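Side-chain contacts in DNA-binding transcriptional repressor YiaJ (Escherichia coli, PDB 1YSQ), which represses the yiaKLMNOPQRS operon, whose products may serve the use of 2,3-diketo-L-gulonate: residues H91-L96 / T100-P105; M69-M74 / R123-L128; I11-P16 / N178-T183. One frame throughout, in Å; residues are numbered along the deposited sequence.

Interaction 1. Residues H91-L96 / T100-P105; sequences HEIQPL and TITELP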
ATOM      1  N   HIS A  91      16.991  12.133   8.817  1.00 38.35           N
ATOM      2  CA  HIS A  91      17.642  12.421   7.551  1.00 39.16           C
ATOM      3  C   HIS A  91      16.841  11.883   6.364  1.00 38.81           C
ATOM      4  O   HIS A  91      16.769  12.511   5.306  1.00 39.08           O
ATOM      5  CB  HIS A  91      19.046  11.824   7.565  1.00 40.10           C
ATOM      6  CG  HIS A  91      19.820  12.080   6.315  1.00 42.37           C
ATOM      7  ND1 HIS A  91      20.046  11.100   5.374  1.00 44.97           N
ATOM      8  CD2 HIS A  91      20.412  13.205   5.845  1.00 45.45           C
ATOM      9  CE1 HIS A  91      20.749  11.610   4.377  1.00 46.64           C
ATOM     10  NE2 HIS A  91      20.983  12.885   4.638  1.00 45.21           N
ATOM     11  N   GLU A  92      16.233  10.720   6.558  1.00 38.25           N
ATOM     12  CA  GLU A  92      15.493  10.031   5.504  1.00 37.47           C
ATOM     13  C   GLU A  92      14.102  10.626   5.254  1.00 36.11           C
ATOM     14  O   GLU A  92      13.590  10.539   4.136  1.00 35.74           O
ATOM     15  CB  GLU A  92      15.395   8.536   5.825  1.00 37.81           C
ATOM     16  CG  GLU A  92      16.757   7.862   5.973  1.00 41.15           C
ATOM     17  CD  GLU A  92      17.202   7.680   7.416  1.00 43.95           C
ATOM     18  OE1 GLU A  92      17.379   8.688   8.140  1.00 43.51           O
ATOM     19  OE2 GLU A  92      17.383   6.509   7.826  1.00 47.68           O
ATOM     20  N   ILE A  93      13.492  11.218   6.285  1.00 34.88           N
ATOM     21  CA  ILE A  93      12.180  11.863   6.128  1.00 33.50           C
ATOM     22  C   ILE A  93      12.332  13.234   5.458  1.00 34.07           C
ATOM     23  O   ILE A  93      12.764  14.203   6.073  1.00 34.35           O
ATOM     24  CB  ILE A  93      11.406  11.968   7.479  1.00 33.00           C
ATOM     25  CG1 ILE A  93      11.118  10.571   8.060  1.00 31.55           C
ATOM     26  CG2 ILE A  93      10.100  12.761   7.298  1.00 30.69           C
ATOM     27  CD1 ILE A  93      11.012  10.528   9.580  1.00 28.04           C
ATOM     28  N   GLN A  94      11.963  13.302   4.189  1.00 34.63           N
ATOM     29  CA  GLN A  94      12.205  14.488   3.371  1.00 35.26           C
ATOM     30  C   GLN A  94      10.956  14.864   2.582  1.00 34.88           C
ATOM     31  O   GLN A  94      10.178  13.981   2.196  1.00 34.98           O
ATOM     32  CB  GLN A  94      13.386  14.241   2.416  1.00 35.71           C
ATOM     33  CG  GLN A  94      14.753  14.071   3.114  1.00 37.98           C
ATOM     34  CD  GLN A  94      15.249  15.345   3.793  1.00 40.78           C
ATOM     35  OE1 GLN A  94      15.017  16.445   3.299  1.00 43.56           O
ATOM     36  NE2 GLN A  94      15.929  15.195   4.927  1.00 41.74           N
ATOM     37  N   PRO A  95      10.766  16.159   2.337  1.00 34.72           N
ATOM     38  CA  PRO A  95       9.589  16.641   1.604  1.00 34.50           C
ATOM     39  C   PRO A  95       9.700  16.378   0.113  1.00 34.13           C
ATOM     40  O   PRO A  95      10.106  17.270  -0.645  1.00 35.13           O
ATOM     41  CB  PRO A  95       9.588  18.146   1.891  1.00 34.77           C
ATOM     42  CG  PRO A  95      11.047  18.488   2.110  1.00 34.54           C
ATOM     43  CD  PRO A  95      11.655  17.267   2.744  1.00 35.17           C
ATOM     44  N   LEU A  96       9.315  15.178  -0.304  1.00 32.74           N
ATOM     45  CA  LEU A  96       9.381  14.787  -1.709  1.00 31.59           C
ATOM     46  C   LEU A  96       8.477  15.654  -2.580  1.00 30.99           C
ATOM     47  O   LEU A  96       8.853  16.043  -3.698  1.00 31.14           O
ATOM     48  CB  LEU A  96       9.035  13.296  -1.871  1.00 31.71           C
ATOM     49  CG  LEU A  96       9.826  12.300  -1.008  1.00 31.95           C
ATOM     50  CD1 LEU A  96       9.361  10.883  -1.300  1.00 32.84           C
ATOM     51  CD2 LEU A  96      11.335  12.424  -1.207  1.00 34.29           C
ATOM     52  N   THR A 100       3.962  15.567   1.028  1.00 26.84           N
ATOM     53  CA  THR A 100       4.614  14.530   1.831  1.00 27.14           C
ATOM     54  C   THR A 100       4.423  14.836   3.305  1.00 27.54           C
ATOM     55  O   THR A 100       4.531  15.997   3.715  1.00 27.35           O
ATOM     56  CB  THR A 100       6.110  14.466   1.512  1.00 26.87           C
ATOM     57  OG1 THR A 100       6.287  14.387   0.093  1.00 27.44           O
ATOM     58  CG2 THR A 100       6.723  13.161   2.062  1.00 25.95           C
ATOM     59  N   ILE A 101       4.148  13.796   4.097  1.00 27.44           N
ATOM     60  CA  ILE A 101       3.919  13.974   5.513  1.00 27.56           C
ATOM     61  C   ILE A 101       5.265  13.872   6.221  1.00 28.02           C
ATOM     62  O   ILE A 101       5.825  12.775   6.352  1.00 28.28           O
ATOM     63  CB  ILE A 101       2.900  12.937   6.056  1.00 27.70           C
ATOM     64  CG1 ILE A 101       1.573  13.012   5.277  1.00 26.45           C
ATOM     65  CG2 ILE A 101       2.655  13.169   7.548  1.00 27.36           C
ATOM     66  CD1 ILE A 101       0.652  11.813   5.503  1.00 27.03           C
ATOM     67  N   THR A 102       5.784  15.021   6.656  1.00 28.33           N
ATOM     68  CA  THR A 102       7.109  15.099   7.284  1.00 28.99           C
ATOM     69  C   THR A 102       7.091  15.440   8.779  1.00 29.58           C
ATOM     70  O   THR A 102       8.127  15.324   9.447  1.00 29.07           O
ATOM     71  CB  THR A 102       8.033  16.103   6.548  1.00 29.01           C
ATOM     72  OG1 THR A 102       7.421  17.399   6.522  1.00 28.68           O
ATOM     73  CG2 THR A 102       8.181  15.729   5.076  1.00 29.51           C
ATOM     74  N   GLU A 103       5.927  15.854   9.286  1.00 30.06           N
ATOM     75  CA  GLU A 103       5.752  16.230  10.684  1.00 30.90           C
ATOM     76  C   GLU A 103       5.029  15.133  11.453  1.00 30.31           C
ATOM     77  O   GLU A 103       4.006  14.602  10.996  1.00 29.99           O
ATOM     78  CB  GLU A 103       4.967  17.549  10.807  1.00 31.59           C
ATOM     79  CG  GLU A 103       5.470  18.670   9.906  1.00 35.93           C
ATOM     80  CD  GLU A 103       4.556  19.899   9.918  1.00 43.22           C
ATOM     81  OE1 GLU A 103       3.299  19.750   9.870  1.00 46.43           O
ATOM     82  OE2 GLU A 103       5.100  21.030   9.975  1.00 45.00           O
ATOM     83  N   LEU A 104       5.561  14.806  12.628  1.00 29.65           N
ATOM     84  CA  LEU A 104       5.001  13.738  13.458  1.00 29.04           C
ATOM     85  C   LEU A 104       3.521  13.902  13.851  1.00 28.26           C
ATOM     86  O   LEU A 104       2.751  12.932  13.765  1.00 28.15           O
ATOM     87  CB  LEU A 104       5.879  13.511  14.697  1.00 29.31           C
ATOM     88  CG  LEU A 104       5.558  12.315  15.593  1.00 29.52           C
ATOM     89  CD1 LEU A 104       5.494  11.019  14.758  1.00 28.58           C
ATOM     90  CD2 LEU A 104       6.587  12.208  16.709  1.00 29.02           C
ATOM     91  N   PRO A 105       3.108  15.082  14.329  1.00 28.04           N
ATOM     92  CA  PRO A 105       1.691  15.268  14.687  1.00 27.14           C
ATOM     93  C   PRO A 105       0.760  14.998  13.502  1.00 26.26           C
ATOM     94  O   PRO A 105      -0.239  14.311  13.685  1.00 25.01           O
ATOM     95  CB  PRO A 105       1.630  16.729  15.145  1.00 27.57           C
ATOM     96  CG  PRO A 105       3.052  17.004  15.629  1.00 28.42           C
ATOM     97  CD  PRO A 105       3.915  16.287  14.639  1.00 27.55           C
TER
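Two threonines, Thr100 and Thr102, lay their methyl groups against the backbone of Gln94-Leu96, and these van der Waals contacts make up most of the pairing. Thr102 CG2 comes within 3.8 Å of Pro95 N, resting against the amide that joins Gln94 to Pro95. The torsion of Thr102 explains this choice of branch: OG1 lies between the backbone N and the carbonyl carbon (chi1 57°), while the methyl is anti to the carbonyl carbon and faces the proline. Further up, Ile93 CG2 meets Thr102 CA at 3.8 Å, and the Ile93 side chain also packs on Tyr85 and Trp86 of helix 79-88. At the other end, Thr100 CG2 sits 3.6 Å from Gln94 O, an oxygen that is also hydrogen-bonded to Tyr65 OH.

Both segments belong to the effector-binding domain of the IclR family, a member of the GAF clan, and here they form the connection between helix 79-88 and helix 104-117, with Glu103 at the N-cap position of the latter. An inverse gamma turn is centred on Pro95, closed by a weak backbone bond from Leu96 N to Gln94 O of 2.9 Å. The turn is consistent with Leu96 N and CB coming close to Thr100 OG1.

The polar contacts are fewer. Thr100 OG1 lies 3.2 Å from Leu96 N and 3.5 Å from Leu96 CB, but its strongest partner is the carbonyl oxygen of Glu125, and Thr97 N bonds to it as well. Within 91-96, Gln94 NE2 donates to His91 O at 2.8 Å with an N-H...O angle of 156°. The donor stands above the carbonyl plane, by 40°, and the bond holds the Gln94 side chain folded back along its own segment.

Interaction 2. Residues M69-M74 / R123-L128; sequences MGKIYM and REENEL. With PO4 (phosphate ion), chain B.
Lys71 NZ is gripped by several oxygens at once. Across the contact Lys71 NZ lies 2.8 Å from Glu125 OE1, a salt bridge that uses the syn lone pair of that oxygen. A weak bond of 3.1 Å runs from Lys71 NZ to Glu125 OE2. Outside the two segments the ammonium group forms a second salt bridge, with Glu110, and a hydrogen bond to Met121 O, its strongest polar partner. The lysine and glutamate chains approach from opposite directions, and a bend at chi3 of Lys71 (-66°) turns its ammonium group to the carboxylate.

Glu125 is itself positioned by its own segment: Arg123 N donates to Glu125 OE2 at 2.9 Å with an N-H...O angle of 172°, meeting that oxygen from above the carboxylate plane. Lys71 NZ is also 4.9 Å from Arg123 NH1, a like-charge proximity that the carboxylates probably offset.

The bridge ties helix 68-75 to the loop between strands 120-123 and 130-137 in the effector-binding domain of this IclR-type repressor. At the first turn of the same helix a phosphate ion, probably from the crystallisation liquor, accepts from Met69 N at 2.7 Å through its O2, with an angle of 172°. Ala68 N, Ser67 OG and Ser149 OG also bind the ion. Met69 CG comes to 3.2 Å of the phosphate O2, and the bent chain brings CE to the same oxygen. An anion held at a helix N-terminus is probably favoured by the helix dipole.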
ATOM      1  N   MET A  69       1.096   1.782   1.559  1.00 20.49           N
ATOM      2  CA  MET A  69       1.237   0.490   2.247  1.00 19.98           C
ATOM      3  C   MET A  69       2.072   0.620   3.537  1.00 20.26           C
ATOM      4  O   MET A  69       1.705   0.056   4.580  1.00 20.39           O
ATOM      5  CB  MET A  69       1.824  -0.560   1.296  1.00 19.40           C
ATOM      6  CG  MET A  69       0.840  -1.011   0.159  1.00 18.04           C
ATOM      7  SD  MET A  69       1.475  -2.341  -0.931  1.00  4.88           S
ATOM      8  CE  MET A  69       2.658  -1.484  -1.706  1.00 15.42           C
ATOM      9  N   GLY A  70       3.169   1.383   3.471  1.00 20.09           N
ATOM     10  CA  GLY A  70       4.005   1.642   4.644  1.00 20.23           C
ATOM     11  C   GLY A  70       3.236   2.341   5.767  1.00 20.34           C
ATOM     12  O   GLY A  70       3.400   2.009   6.942  1.00 19.75           O
ATOM     13  N   LYS A  71       2.376   3.297   5.405  1.00 20.04           N
ATOM     14  CA  LYS A  71       1.550   3.984   6.400  1.00 20.24           C
ATOM     15  C   LYS A  71       0.555   3.021   7.054  1.00 20.54           C
ATOM     16  O   LYS A  71       0.306   3.099   8.264  1.00 20.82           O
ATOM     17  CB  LYS A  71       0.848   5.199   5.787  1.00 20.09           C
ATOM     18  CG  LYS A  71       1.829   6.338   5.478  1.00 20.87           C
ATOM     19  CD  LYS A  71       1.097   7.634   5.057  1.00 19.08           C
ATOM     20  CE  LYS A  71       0.367   7.434   3.723  1.00 21.29           C
ATOM     21  NZ  LYS A  71      -0.294   8.676   3.218  1.00 19.84           N
ATOM     22  N   ILE A  72       0.029   2.081   6.272  1.00 19.64           N
ATOM     23  CA  ILE A  72      -0.829   1.024   6.830  1.00 19.05           C
ATOM     24  C   ILE A  72      -0.067   0.219   7.884  1.00 19.23           C
ATOM     25  O   ILE A  72      -0.573  -0.012   8.977  1.00 18.64           O
ATOM     26  CB  ILE A  72      -1.355   0.122   5.696  1.00 18.82           C
ATOM     27  CG1 ILE A  72      -2.450   0.860   4.931  1.00 19.25           C
ATOM     28  CG2 ILE A  72      -1.883  -1.236   6.226  1.00 18.84           C
ATOM     29  CD1 ILE A  72      -2.794   0.216   3.621  1.00 19.94           C
ATOM     30  N   TYR A  73       1.164  -0.189   7.566  1.00 18.45           N
ATOM     31  CA  TYR A  73       1.964  -0.933   8.547  1.00 18.69           C
ATOM     32  C   TYR A  73       2.126  -0.139   9.834  1.00 19.08           C
ATOM     33  O   TYR A  73       1.933  -0.679  10.911  1.00 18.80           O
ATOM     34  CB  TYR A  73       3.336  -1.295   7.970  1.00 18.37           C
ATOM     35  CG  TYR A  73       3.264  -2.245   6.786  1.00 18.68           C
ATOM     36  CD1 TYR A  73       2.426  -3.360   6.812  1.00 18.19           C
ATOM     37  CD2 TYR A  73       4.057  -2.035   5.648  1.00 19.23           C
ATOM     38  CE1 TYR A  73       2.365  -4.257   5.727  1.00 20.50           C
ATOM     39  CE2 TYR A  73       3.995  -2.922   4.546  1.00 20.17           C
ATOM     40  CZ  TYR A  73       3.154  -4.027   4.599  1.00 19.88           C
ATOM     41  OH  TYR A  73       3.106  -4.905   3.536  1.00 19.41           O
ATOM     42  N   MET A  74       2.466   1.147   9.731  1.00 19.14           N
ATOM     43  CA  MET A  74       2.586   1.966  10.955  1.00 19.20           C
ATOM     44  C   MET A  74       1.239   2.151  11.680  1.00 19.27           C
ATOM     45  O   MET A  74       1.191   2.135  12.919  1.00 19.82           O
ATOM     46  CB  MET A  74       3.228   3.324  10.672  1.00 19.09           C
ATOM     47  CG  MET A  74       4.759   3.234  10.396  1.00 20.03           C
ATOM     48  SD  MET A  74       5.714   4.805  10.469  1.00  8.59           S
ATOM     49  CE  MET A  74       4.896   5.668   9.331  1.00 13.40           C
ATOM     50  N   ARG A 123      -1.574  10.543  -1.451  1.00 22.60           N
ATOM     51  CA  ARG A 123      -2.203  11.708  -2.067  1.00 23.66           C
ATOM     52  C   ARG A 123      -1.107  12.600  -2.621  1.00 23.66           C
ATOM     53  O   ARG A 123      -0.791  13.666  -2.050  1.00 23.77           O
ATOM     54  CB  ARG A 123      -3.073  12.469  -1.046  1.00 24.03           C
ATOM     55  CG  ARG A 123      -4.278  11.675  -0.560  1.00 26.54           C
ATOM     56  CD  ARG A 123      -5.119  12.365   0.545  1.00 31.31           C
ATOM     57  NE  ARG A 123      -6.116  11.430   1.070  1.00 35.95           N
ATOM     58  CZ  ARG A 123      -5.910  10.591   2.092  1.00 38.62           C
ATOM     59  NH1 ARG A 123      -4.750  10.579   2.737  1.00 38.87           N
ATOM     60  NH2 ARG A 123      -6.871   9.758   2.476  1.00 40.79           N
ATOM     61  N   GLU A 124      -0.516  12.152  -3.733  1.00 23.69           N
ATOM     62  CA  GLU A 124       0.610  12.864  -4.370  1.00 23.65           C
ATOM     63  C   GLU A 124       1.741  13.218  -3.387  1.00 23.86           C
ATOM     64  O   GLU A 124       2.290  14.339  -3.409  1.00 22.64           O
ATOM     65  CB  GLU A 124       0.101  14.123  -5.082  1.00 24.03           C
ATOM     66  CG  GLU A 124      -1.020  13.865  -6.081  1.00 24.56           C
ATOM     67  CD  GLU A 124      -1.502  15.163  -6.710  1.00 26.30           C
ATOM     68  OE1 GLU A 124      -2.458  15.754  -6.181  1.00 28.46           O
ATOM     69  OE2 GLU A 124      -0.897  15.599  -7.707  1.00 25.99           O
ATOM     70  N   GLU A 125       2.077  12.260  -2.523  1.00 23.39           N
ATOM     71  CA  GLU A 125       3.136  12.430  -1.527  1.00 23.60           C
ATOM     72  C   GLU A 125       4.513  12.000  -2.040  1.00 24.24           C
ATOM     73  O   GLU A 125       5.527  12.293  -1.409  1.00 25.04           O
ATOM     74  CB  GLU A 125       2.796  11.657  -0.244  1.00 23.34           C
ATOM     75  CG  GLU A 125       1.543  12.175   0.448  1.00 22.69           C
ATOM     76  CD  GLU A 125       0.863  11.113   1.301  1.00 22.18           C
ATOM     77  OE1 GLU A 125       1.570  10.416   2.066  1.00 21.37           O
ATOM     78  OE2 GLU A 125      -0.369  10.966   1.172  1.00 22.10           O
ATOM     79  N   ASN A 126       4.549  11.299  -3.173  1.00 25.07           N
ATOM     80  CA  ASN A 126       5.814  10.918  -3.801  1.00 25.80           C
ATOM     81  C   ASN A 126       6.105  11.724  -5.052  1.00 26.45           C
ATOM     82  O   ASN A 126       7.225  12.183  -5.253  1.00 25.82           O
ATOM     83  CB  ASN A 126       5.812   9.441  -4.161  1.00 26.18           C
ATOM     84  CG  ASN A 126       5.952   8.573  -2.954  1.00 26.95           C
ATOM     85  OD1 ASN A 126       7.070   8.294  -2.496  1.00 27.83           O
ATOM     86  ND2 ASN A 126       4.819   8.146  -2.411  1.00 25.60           N
ATOM     87  N   GLU A 127       5.081  11.883  -5.883  1.00 27.01           N
ATOM     88  CA  GLU A 127       5.186  12.644  -7.116  1.00 27.98           C
ATOM     89  C   GLU A 127       3.825  13.232  -7.459  1.00 28.04           C
ATOM     90  O   GLU A 127       2.794  12.547  -7.367  1.00 27.46           O
ATOM     91  CB  GLU A 127       5.684  11.754  -8.259  1.00 28.50           C
ATOM     92  CG  GLU A 127       5.756  12.461  -9.599  1.00 31.42           C
ATOM     93  CD  GLU A 127       6.146  11.543 -10.737  1.00 35.06           C
ATOM     94  OE1 GLU A 127       6.723  10.457 -10.488  1.00 37.12           O
ATOM     95  OE2 GLU A 127       5.882  11.929 -11.889  1.00 38.01           O
ATOM     96  N   LEU A 128       3.818  14.506  -7.852  1.00 27.20           N
ATOM     97  CA  LEU A 128       2.572  15.130  -8.265  1.00 27.40           C
ATOM     98  C   LEU A 128       2.025  14.354  -9.439  1.00 26.75           C
ATOM     99  O   LEU A 128       2.796  13.851 -10.268  1.00 26.39           O
ATOM    100  CB  LEU A 128       2.763  16.609  -8.634  1.00 27.89           C
ATOM    101  CG  LEU A 128       3.213  17.539  -7.502  1.00 29.10           C
ATOM    102  CD1 LEU A 128       3.289  18.977  -8.026  1.00 30.90           C
ATOM    103  CD2 LEU A 128       2.300  17.463  -6.272  1.00 28.30           C
TER
HETATM  104  P   PO4 B 301       2.538   2.520  -2.153  1.00 32.99           P
HETATM  105  O1  PO4 B 301       2.323   4.042  -2.069  1.00 29.61           O
HETATM  106  O2  PO4 B 301       1.960   1.800  -0.977  1.00 33.75           O
HETATM  107  O3  PO4 B 301       1.977   1.944  -3.440  1.00 33.22           O
HETATM  108  O4  PO4 B 301       4.044   2.318  -2.150  1.00 35.04           O

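Interaction 3. Residues I11-P16 / N178-T183; sequences IHIAAP and NELGFT
Ile13 carries the contact between the two helices, and its CG2 and CD1 methyls meet different partners. The apolar part is divided between these branches. A chi1 of -66° sets CG1 opposite the carbonyl carbon and leaves CG2 anti to the backbone N. The Ile13 and Glu179 side chains run past one another in opposite senses, with Ile13 CG2 3.8 Å from Glu179 CB, against the aliphatic base of the glutamate. Ile13 CD1 reaches further along the partner helix, to 3.9 Å from Leu180 CA and 4.3 Å from Leu180 CD1. It also meets Thr183 tip to tip, with Ile13 CD1 3.8 Å from Thr183 OG1. The nearest CA pair, Ile13 and Glu179, is 6.9 Å apart, near enough for one side chain to span the gap.

Helix 8-25, the first of this fragment, and helix 162-182, its last, meet here at the surface of the effector-binding domain. The helix-turn-helix DNA-binding domain precedes this fragment in the intact protein.

The polar atoms find their bonding partners apart from Ile13. Thr183 OG1 donates to Leu180 O at 3.0 Å, the donor tilted 20° from the carbonyl plane, and this bond probably helps hold the rotation of the threonine. Glu179 OE2 stays 3.7 Å from Ile13 O, whereas Glu179 OE1 bonds to His17 NE2, one turn further along helix 8-25. Cut back to an alanine, position Ile13 would lose CG2 and CD1, which is likely to open a gap against Glu179 and Leu180 and leave Thr183 OG1 without its apolar neighbour. With one isoleucine packed on carbon and on a hydroxyl oxygen, the pairing of these two segments is van der Waals in kind; the Glu179-His17 bond adds the directed tie between the helices.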
ATOM      1  N   ILE A  11       2.915 -15.358  -2.435  1.00 31.23           N
ATOM      2  CA  ILE A  11       2.670 -15.006  -3.841  1.00 31.03           C
ATOM      3  C   ILE A  11       1.808 -16.082  -4.527  1.00 31.41           C
ATOM      4  O   ILE A  11       0.887 -15.761  -5.286  1.00 30.88           O
ATOM      5  CB  ILE A  11       3.986 -14.673  -4.589  1.00 31.37           C
ATOM      6  CG1 ILE A  11       4.504 -13.310  -4.099  1.00 30.44           C
ATOM      7  CG2 ILE A  11       3.750 -14.584  -6.099  1.00 30.02           C
ATOM      8  CD1 ILE A  11       5.990 -13.080  -4.313  1.00 31.42           C
ATOM      9  N   HIS A  12       2.056 -17.352  -4.190  1.00 31.50           N
ATOM     10  CA  HIS A  12       1.223 -18.446  -4.698  1.00 32.00           C
ATOM     11  C   HIS A  12      -0.264 -18.297  -4.342  1.00 31.06           C
ATOM     12  O   HIS A  12      -1.140 -18.490  -5.191  1.00 30.89           O
ATOM     13  CB  HIS A  12       1.746 -19.821  -4.250  1.00 32.70           C
ATOM     14  CG  HIS A  12       1.078 -20.956  -4.962  1.00 36.80           C
ATOM     15  ND1 HIS A  12       1.333 -21.256  -6.284  1.00 39.30           N
ATOM     16  CD2 HIS A  12       0.117 -21.823  -4.555  1.00 40.33           C
ATOM     17  CE1 HIS A  12       0.575 -22.275  -6.653  1.00 41.95           C
ATOM     18  NE2 HIS A  12      -0.170 -22.640  -5.623  1.00 41.07           N
ATOM     19  N   ILE A  13      -0.535 -17.961  -3.088  1.00 30.10           N
ATOM     20  CA  ILE A  13      -1.883 -17.644  -2.626  1.00 29.13           C
ATOM     21  C   ILE A  13      -2.437 -16.399  -3.327  1.00 28.06           C
ATOM     22  O   ILE A  13      -3.577 -16.404  -3.811  1.00 27.33           O
ATOM     23  CB  ILE A  13      -1.867 -17.399  -1.089  1.00 29.57           C
ATOM     24  CG1 ILE A  13      -1.524 -18.686  -0.331  1.00 31.04           C
ATOM     25  CG2 ILE A  13      -3.221 -16.774  -0.592  1.00 29.69           C
ATOM     26  CD1 ILE A  13      -1.600 -18.541   1.190  1.00 30.73           C
ATOM     27  N   ALA A  14      -1.639 -15.330  -3.359  1.00 26.68           N
ATOM     28  CA  ALA A  14      -2.152 -14.018  -3.760  1.00 25.97           C
ATOM     29  C   ALA A  14      -2.287 -13.799  -5.269  1.00 25.51           C
ATOM     30  O   ALA A  14      -3.231 -13.126  -5.709  1.00 25.25           O
ATOM     31  CB  ALA A  14      -1.327 -12.906  -3.133  1.00 25.33           C
ATOM     32  N   ALA A  15      -1.362 -14.362  -6.054  1.00 25.09           N
ATOM     33  CA  ALA A  15      -1.264 -14.045  -7.490  1.00 24.65           C
ATOM     34  C   ALA A  15      -2.573 -14.099  -8.312  1.00 24.56           C
ATOM     35  O   ALA A  15      -2.839 -13.166  -9.050  1.00 24.25           O
ATOM     36  CB  ALA A  15      -0.143 -14.863  -8.177  1.00 24.64           C
ATOM     37  N   PRO A  16      -3.407 -15.139  -8.186  1.00 25.49           N
ATOM     38  CA  PRO A  16      -4.653 -15.182  -8.970  1.00 25.47           C
ATOM     39  C   PRO A  16      -5.558 -13.991  -8.653  1.00 25.33           C
ATOM     40  O   PRO A  16      -6.240 -13.453  -9.538  1.00 24.77           O
ATOM     41  CB  PRO A  16      -5.334 -16.467  -8.490  1.00 26.17           C
ATOM     42  CG  PRO A  16      -4.279 -17.268  -7.846  1.00 27.17           C
ATOM     43  CD  PRO A  16      -3.285 -16.303  -7.289  1.00 25.48           C
ATOM     44  N   ASN A 178      -8.143 -14.346   3.844  1.00 32.42           N
ATOM     45  CA  ASN A 178      -8.983 -15.502   4.163  1.00 34.51           C
ATOM     46  C   ASN A 178      -8.293 -16.806   3.779  1.00 35.79           C
ATOM     47  O   ASN A 178      -8.268 -17.750   4.563  1.00 36.07           O
ATOM     48  CB  ASN A 178     -10.357 -15.382   3.481  1.00 34.02           C
ATOM     49  CG  ASN A 178     -11.256 -14.356   4.157  1.00 34.80           C
ATOM     50  OD1 ASN A 178     -11.012 -13.961   5.305  1.00 34.83           O
ATOM     51  ND2 ASN A 178     -12.304 -13.913   3.449  1.00 35.47           N
ATOM     52  N   GLU A 179      -7.719 -16.837   2.579  1.00 37.72           N
ATOM     53  CA  GLU A 179      -6.956 -17.989   2.107  1.00 39.66           C
ATOM     54  C   GLU A 179      -5.677 -18.233   2.905  1.00 40.50           C
ATOM     55  O   GLU A 179      -5.322 -19.379   3.163  1.00 40.98           O
ATOM     56  CB  GLU A 179      -6.628 -17.848   0.625  1.00 39.96           C
ATOM     57  CG  GLU A 179      -7.761 -18.324  -0.269  1.00 42.96           C
ATOM     58  CD  GLU A 179      -7.539 -18.016  -1.738  1.00 45.48           C
ATOM     59  OE1 GLU A 179      -8.538 -17.666  -2.407  1.00 48.54           O
ATOM     60  OE2 GLU A 179      -6.388 -18.132  -2.222  1.00 46.70           O
ATOM     61  N   LEU A 180      -4.986 -17.165   3.295  1.00 41.33           N
ATOM     62  CA  LEU A 180      -3.784 -17.310   4.122  1.00 42.59           C
ATOM     63  C   LEU A 180      -4.173 -17.931   5.467  1.00 43.49           C
ATOM     64  O   LEU A 180      -3.550 -18.898   5.919  1.00 43.30           O
ATOM     65  CB  LEU A 180      -3.067 -15.967   4.304  1.00 41.96           C
ATOM     66  CG  LEU A 180      -1.920 -15.862   5.320  1.00 42.72           C
ATOM     67  CD1 LEU A 180      -0.673 -16.661   4.890  1.00 42.81           C
ATOM     68  CD2 LEU A 180      -1.564 -14.399   5.600  1.00 43.00           C
ATOM     69  N   GLY A 181      -5.235 -17.388   6.064  1.00 44.54           N
ATOM     70  CA  GLY A 181      -5.792 -17.877   7.314  1.00 46.02           C
ATOM     71  C   GLY A 181      -6.079 -19.365   7.313  1.00 47.29           C
ATOM     72  O   GLY A 181      -5.739 -20.056   8.273  1.00 47.34           O
ATOM     73  N   PHE A 182      -6.695 -19.853   6.237  1.00 48.44           N
ATOM     74  CA  PHE A 182      -7.005 -21.278   6.093  1.00 49.99           C
ATOM     75  C   PHE A 182      -5.732 -22.126   6.147  1.00 50.50           C
ATOM     76  O   PHE A 182      -5.697 -23.158   6.816  1.00 50.75           O
ATOM     77  CB  PHE A 182      -7.780 -21.565   4.795  1.00 50.07           C
ATOM     78  CG  PHE A 182      -9.136 -20.892   4.711  1.00 51.86           C
ATOM     79  CD1 PHE A 182      -9.775 -20.387   5.849  1.00 53.61           C
ATOM     80  CD2 PHE A 182      -9.781 -20.764   3.476  1.00 53.57           C
ATOM     81  CE1 PHE A 182     -11.033 -19.758   5.756  1.00 54.12           C
ATOM     82  CE2 PHE A 182     -11.036 -20.141   3.373  1.00 54.07           C
ATOM     83  CZ  PHE A 182     -11.660 -19.637   4.515  1.00 54.30           C
ATOM     84  N   THR A 183      -4.685 -21.683   5.458  1.00 51.33           N
ATOM     85  CA  THR A 183      -3.412 -22.403   5.462  1.00 51.94           C
ATOM     86  C   THR A 183      -2.605 -22.060   6.712  1.00 52.09           C
ATOM     87  O   THR A 183      -2.047 -22.949   7.358  1.00 52.73           O
ATOM     88  CB  THR A 183      -2.587 -22.137   4.167  1.00 51.93           C
ATOM     89  OG1 THR A 183      -1.996 -20.831   4.215  1.00 52.68           O
ATOM     90  CG2 THR A 183      -3.491 -22.080   2.930  1.00 52.34           C
TER

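How the interactions relate
Interaction 2 is the buried contact, about 7 Å from the chain centre to its own centre, and it alone of the three rests on a salt bridge. Interactions 1 and 3 both have centres about 18 Å out, on opposite sides of the chain's centre, and depend on van der Waals packing: interaction 1 is partly buried and joins neighbouring pieces of one connection, while interaction 3 lies at the surface and pairs the first and last helices. Interactions 1 and 2 touch through the 123-128 loop, where Leu96 CD1 packs 3.7 Å from Asn126 OD1. Interaction 3 stands apart, its nearest atoms about 11 Å from interaction 2 and about 24 Å from interaction 1.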